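Local coordinates for protein thiosulfate sulfurtransferase (Pseudomonas aeruginosa, PDB 1YT8) that probably transfers sulfur from thiosulfate to cyanide, as a single chain built from four rhodanese-like domains, at residues Q37-P40 / L41-N45; D488-R491 / R492-E495. All coordinates share one frame; numbering follows the deposited sequence.

Interaction 1 (Q37-P40 / L41-N45); sequences QAHP and LFAAN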
loop_
_atom_site.group_PDB
_atom_site.type_symbol
_atom_site.label_atom_id
_atom_site.label_comp_id
_atom_site.label_asym_id
_atom_site.label_seq_id
_atom_site.Cartn_x
_atom_site.Cartn_y
_atom_site.Cartn_z
ATOM N N GLN A 37 -15.246 -0.189 3.940
ATOM C CA GLN A 37 -16.452 -0.768 4.531
ATOM C C GLN A 37 -17.008 -1.923 3.702
ATOM O O GLN A 37 -17.658 -2.820 4.240
ATOM C CB GLN A 37 -17.536 0.303 4.714
ATOM C CG GLN A 37 -17.046 1.533 5.464
ATOM C CD GLN A 37 -16.268 1.183 6.726
ATOM O OE1 GLN A 37 -15.212 1.762 7.001
ATOM N NE2 GLN A 37 -16.788 0.239 7.502
ATOM N N ALA A 38 -16.749 -1.903 2.396
ATOM C CA ALA A 38 -17.230 -2.957 1.507
ATOM C C ALA A 38 -16.704 -2.814 0.081
ATOM O O ALA A 38 -16.854 -1.766 -0.548
ATOM C CB ALA A 38 -18.759 -2.971 1.495
ATOM N N HIS A 39 -16.094 -3.878 -0.428
ATOM C CA HIS A 39 -15.563 -3.871 -1.785
ATOM C C HIS A 39 -15.241 -5.280 -2.252
ATOM O O HIS A 39 -15.014 -6.175 -1.439
ATOM C CB HIS A 39 -14.305 -2.994 -1.861
ATOM C CG HIS A 39 -13.165 -3.483 -1.021
ATOM N ND1 HIS A 39 -12.343 -4.519 -1.411
ATOM C CD2 HIS A 39 -12.694 -3.062 0.177
ATOM C CE1 HIS A 39 -11.411 -4.711 -0.493
ATOM N NE2 HIS A 39 -11.603 -3.840 0.481
ATOM N N PRO A 40 -15.255 -5.504 -3.577
ATOM C CA PRO A 40 -14.946 -6.834 -4.112
ATOM C C PRO A 40 -13.508 -7.193 -3.751
ATOM O O PRO A 40 -12.663 -6.312 -3.594
ATOM C CB PRO A 40 -15.142 -6.653 -5.616
ATOM C CG PRO A 40 -16.228 -5.616 -5.683
ATOM C CD PRO A 40 -15.775 -4.623 -4.636
ATOM N N LEU A 41 -13.234 -8.485 -3.632
ATOM C CA LEU A 41 -11.901 -8.963 -3.267
ATOM C C LEU A 41 -10.730 -8.332 -4.018
ATOM O O LEU A 41 -9.750 -7.900 -3.401
ATOM C CB LEU A 41 -11.839 -10.484 -3.429
ATOM C CG LEU A 41 -10.510 -11.163 -3.091
ATOM C CD1 LEU A 41 -10.078 -10.778 -1.675
ATOM C CD2 LEU A 41 -10.681 -12.678 -3.205
ATOM N N PHE A 42 -10.827 -8.273 -5.342
ATOM C CA PHE A 42 -9.741 -7.728 -6.145
ATOM C C PHE A 42 -9.902 -6.292 -6.613
ATOM O O PHE A 42 -9.179 -5.828 -7.504
ATOM C CB PHE A 42 -9.459 -8.670 -7.321
ATOM C CG PHE A 42 -8.871 -9.985 -6.888
ATOM C CD1 PHE A 42 -7.590 -10.031 -6.343
ATOM C CD2 PHE A 42 -9.628 -11.153 -6.927
ATOM C CE1 PHE A 42 -7.068 -11.224 -5.834
ATOM C CE2 PHE A 42 -9.119 -12.350 -6.421
ATOM C CZ PHE A 42 -7.835 -12.386 -5.871
ATOM N N ALA A 43 -10.834 -5.580 -5.993
ATOM C CA ALA A 43 -11.040 -4.181 -6.326
ATOM C C ALA A 43 -9.905 -3.393 -5.676
ATOM O O ALA A 43 -9.614 -3.566 -4.489
ATOM C CB ALA A 43 -12.390 -3.699 -5.794
ATOM N N ALA A 44 -9.255 -2.547 -6.464
ATOM C CA ALA A 44 -8.171 -1.717 -5.968
ATOM C C ALA A 44 -8.763 -0.344 -5.703
ATOM O O ALA A 44 -9.603 0.128 -6.468
ATOM C CB ALA A 44 -7.060 -1.619 -7.012
ATOM N N ASN A 45 -8.337 0.298 -4.621
ATOM C CA ASN A 45 -8.865 1.614 -4.302
ATOM C C ASN A 45 -8.000 2.731 -4.871
ATOM O O ASN A 45 -6.834 2.870 -4.515
ATOM C CB ASN A 45 -8.999 1.776 -2.783
ATOM C CG ASN A 45 -9.614 3.109 -2.381
ATOM O OD1 ASN A 45 -10.553 3.596 -3.017
ATOM N ND2 ASN A 45 -9.106 3.692 -1.305
#

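Interaction 2 (D488-R491 / R492-E495); sequences DRYR and RPYE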
loop_
_atom_site.group_PDB
_atom_site.type_symbol
_atom_site.label_atom_id
_atom_site.label_comp_id
_atom_site.label_asym_id
_atom_site.label_seq_id
_atom_site.Cartn_x
_atom_site.Cartn_y
_atom_site.Cartn_z
ATOM N N ASP A 488 -11.032 10.370 4.139
ATOM C CA ASP A 488 -9.944 10.068 3.225
ATOM C C ASP A 488 -9.004 8.959 3.686
ATOM O O ASP A 488 -8.212 8.454 2.893
ATOM C CB ASP A 488 -9.159 11.350 2.873
ATOM C CG ASP A 488 -8.533 12.035 4.082
ATOM O OD1 ASP A 488 -9.100 11.979 5.192
ATOM O OD2 ASP A 488 -7.469 12.666 3.906
ATOM N N ARG A 489 -9.106 8.564 4.953
ATOM C CA ARG A 489 -8.266 7.488 5.471
ATOM C C ARG A 489 -9.005 6.515 6.384
ATOM O O ARG A 489 -9.719 6.916 7.301
ATOM C CB ARG A 489 -7.051 8.047 6.223
ATOM C CG ARG A 489 -6.260 6.959 6.951
ATOM C CD ARG A 489 -4.943 7.446 7.518
ATOM N NE ARG A 489 -4.255 6.371 8.233
ATOM C CZ ARG A 489 -4.659 5.865 9.395
ATOM N NH1 ARG A 489 -5.745 6.344 9.990
ATOM N NH2 ARG A 489 -3.991 4.861 9.953
ATOM N N TYR A 490 -8.824 5.224 6.124
ATOM C CA TYR A 490 -9.440 4.189 6.941
ATOM C C TYR A 490 -8.594 4.033 8.200
ATOM O O TYR A 490 -7.375 3.875 8.118
ATOM C CB TYR A 490 -9.477 2.861 6.179
ATOM C CG TYR A 490 -9.795 1.664 7.050
ATOM C CD1 TYR A 490 -10.955 1.626 7.826
ATOM C CD2 TYR A 490 -8.943 0.559 7.086
ATOM C CE1 TYR A 490 -11.260 0.507 8.619
ATOM C CE2 TYR A 490 -9.236 -0.562 7.875
ATOM C CZ TYR A 490 -10.394 -0.580 8.636
ATOM O OH TYR A 490 -10.690 -1.689 9.405
ATOM N N ARG A 491 -9.239 4.088 9.358
ATOM C CA ARG A 491 -8.543 3.951 10.634
ATOM C C ARG A 491 -8.183 2.482 10.859
ATOM O O ARG A 491 -8.969 1.717 11.410
ATOM C CB ARG A 491 -9.440 4.456 11.767
ATOM C CG ARG A 491 -8.775 4.529 13.129
ATOM C CD ARG A 491 -9.761 5.026 14.181
ATOM N NE ARG A 491 -9.144 5.206 15.493
ATOM C CZ ARG A 491 -9.803 5.606 16.578
ATOM N NH1 ARG A 491 -11.102 5.869 16.506
ATOM N NH2 ARG A 491 -9.167 5.741 17.735
ATOM N N ARG A 492 -6.993 2.091 10.419
ATOM C CA ARG A 492 -6.538 0.715 10.568
ATOM C C ARG A 492 -6.349 0.353 12.045
ATOM O O ARG A 492 -5.554 0.970 12.750
ATOM C CB ARG A 492 -5.230 0.529 9.793
ATOM C CG ARG A 492 -5.370 0.781 8.287
ATOM C CD ARG A 492 -4.032 1.142 7.667
ATOM N NE ARG A 492 -4.045 1.159 6.203
ATOM C CZ ARG A 492 -4.693 2.049 5.455
ATOM N NH1 ARG A 492 -5.403 3.019 6.018
ATOM N NH2 ARG A 492 -4.620 1.973 4.132
ATOM N N PRO A 493 -7.082 -0.660 12.530
ATOM C CA PRO A 493 -6.988 -1.094 13.929
ATOM C C PRO A 493 -5.613 -1.647 14.280
ATOM O O PRO A 493 -5.271 -1.777 15.452
ATOM C CB PRO A 493 -8.072 -2.170 14.033
ATOM C CG PRO A 493 -9.043 -1.794 12.968
ATOM C CD PRO A 493 -8.137 -1.410 11.830
ATOM N N TYR A 494 -4.824 -1.966 13.257
ATOM C CA TYR A 494 -3.492 -2.518 13.472
ATOM C C TYR A 494 -2.361 -1.501 13.333
ATOM O O TYR A 494 -1.193 -1.877 13.222
ATOM C CB TYR A 494 -3.263 -3.702 12.526
ATOM C CG TYR A 494 -3.432 -3.357 11.071
ATOM C CD1 TYR A 494 -2.335 -3.010 10.285
ATOM C CD2 TYR A 494 -4.690 -3.388 10.471
ATOM C CE1 TYR A 494 -2.483 -2.708 8.930
ATOM C CE2 TYR A 494 -4.852 -3.083 9.120
ATOM C CZ TYR A 494 -3.743 -2.749 8.356
ATOM O OH TYR A 494 -3.887 -2.474 7.018
ATOM N N GLU A 495 -2.709 -0.217 13.326
ATOM C CA GLU A 495 -1.706 0.844 13.251
ATOM C C GLU A 495 -1.956 1.780 14.429
ATOM O O GLU A 495 -3.098 2.127 14.715
ATOM C CB GLU A 495 -1.812 1.634 11.939
ATOM C CG GLU A 495 -1.577 0.809 10.681
ATOM C CD GLU A 495 -1.283 1.669 9.459
ATOM O OE1 GLU A 495 -1.632 2.870 9.465
ATOM O OE2 GLU A 495 -0.713 1.138 8.485
HETATM O O HOH W 1 -5.099 3.660 12.734
HETATM O O HOH W 2 -2.383 4.763 7.256
#

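Interaction 1 (Q37-P40 / L41-N45)
Pro40 and Ala43 close a type I beta turn just ahead of strand 44-45. Ala43 N donates to Pro40 O at 3.1 Å, and the N-H points well at the oxygen (162°). The methyl group of Ala43 lies 3.7 Å from Pro40 CD, so the proline ring packs against the methyl inside the turn.

His39 supplies the second grip on the same oxygen. Its CB stands 4.4 Å from Ala43 CB. From there chi1 of 63° turns the imidazole forward over the turn, toward the carbonyl of the next residue. ND1 then donates to Pro40 O at 2.8 Å, with the acceptor almost in the ring plane. The far nitrogen, NE2, donates to the backbone oxygen of Asp111, and the ring stacks with Phe35. These contacts fix the rotation of the imidazole.

Leu41 and Phe42 form the corners of the turn. Leu41 CG also sits 3.8 Å above one face of the Phe42 ring, offset toward its rim.

The turn leads into an edge strand of the first rhodanese sheet, and its place in the chain is consistent with the His-Ile-Pro-Gly-Ala segment of related domains. His39 ND1 and Ala43 N reach Pro40 O from opposite faces of the carbonyl plane. With carbonyl acceptors at both of its nitrogens, His39 may well be doubly protonated.

Interaction 2 (D488-R491 / R492-E495)
Arg489 and Glu495 form a salt bridge across the bend of the loop. NH2 of Arg489 donates to Glu495 OE1 at 3.1 Å, with an N-H angle of 147°. The oxygen lies at the edge of the guanidinium, close to its plane. It is met on its anti side, with NH2 somewhat out of the carboxylate plane. CG of Arg489 is anti to the backbone N (chi1 172°), and the chain runs extended to NE, taking the guanidinium to the glutamate.

Two waters reinforce this pair. Water 2 accepts from Arg489 NE at 2.7 Å and donates to Glu495 OE1 at 3.0 Å, spanning both groups. Water 1 accepts from Arg489 NH2 and lies 2.7 Å from Arg492 O, to which it can donate. Both lie at the guanidinium edge, in its plane, and with Glu495 OE1 they fix its rotation.

Arg492 folds back on the chain before it. Its NH1 makes a weak hydrogen bond to Tyr490 O at 3.0 Å. Its NH2 forms a salt bridge with Glu32. The same NH1 lies over one face of the Arg489 guanidinium, with Arg489 NE 4.2 Å from Arg492 NH1. Glu495 and Glu32 probably offset these two like charges.

Tyr490 carries the ring contacts. Its CD2 meets Arg492 CG at 3.8 Å, and the backbone N of Arg492 lies over one ring face, offset toward the rim. The Tyr490 and Pro493 side chains cross at about a right angle, with Tyr490 OH 3.5 Å from Pro493 CD. The phenol oxygen is hydrogen-bonded to Asp111 and Arg110.

The bend itself is a type I beta turn from Arg492 to Glu495, closed by Glu495 N on Arg492 O. Pro493 fills its second position, a classic site for proline in this turn.

In the fold
The centres of interactions 1 and 2 lie about 15 Å apart. Their nearest atoms come to about 4 Å, without touching. Asp111 joins them: its backbone oxygen takes His39 of interaction 1, and its carboxylate takes Tyr490 of interaction 2. Helix 32-35 makes a second link, since Phe35 stacks on His39 while Glu32 pairs with Arg492. The late loop 488-495 is thus fastened to the first rhodanese domain. Interaction 2 also comes near the bound sulfite site: Tyr494 touches Ala194, which lines the sulfite pocket with Cys193 and Arg196. A glycerol, probably from crystallisation, lies about 6 Å from the Arg492 side chain.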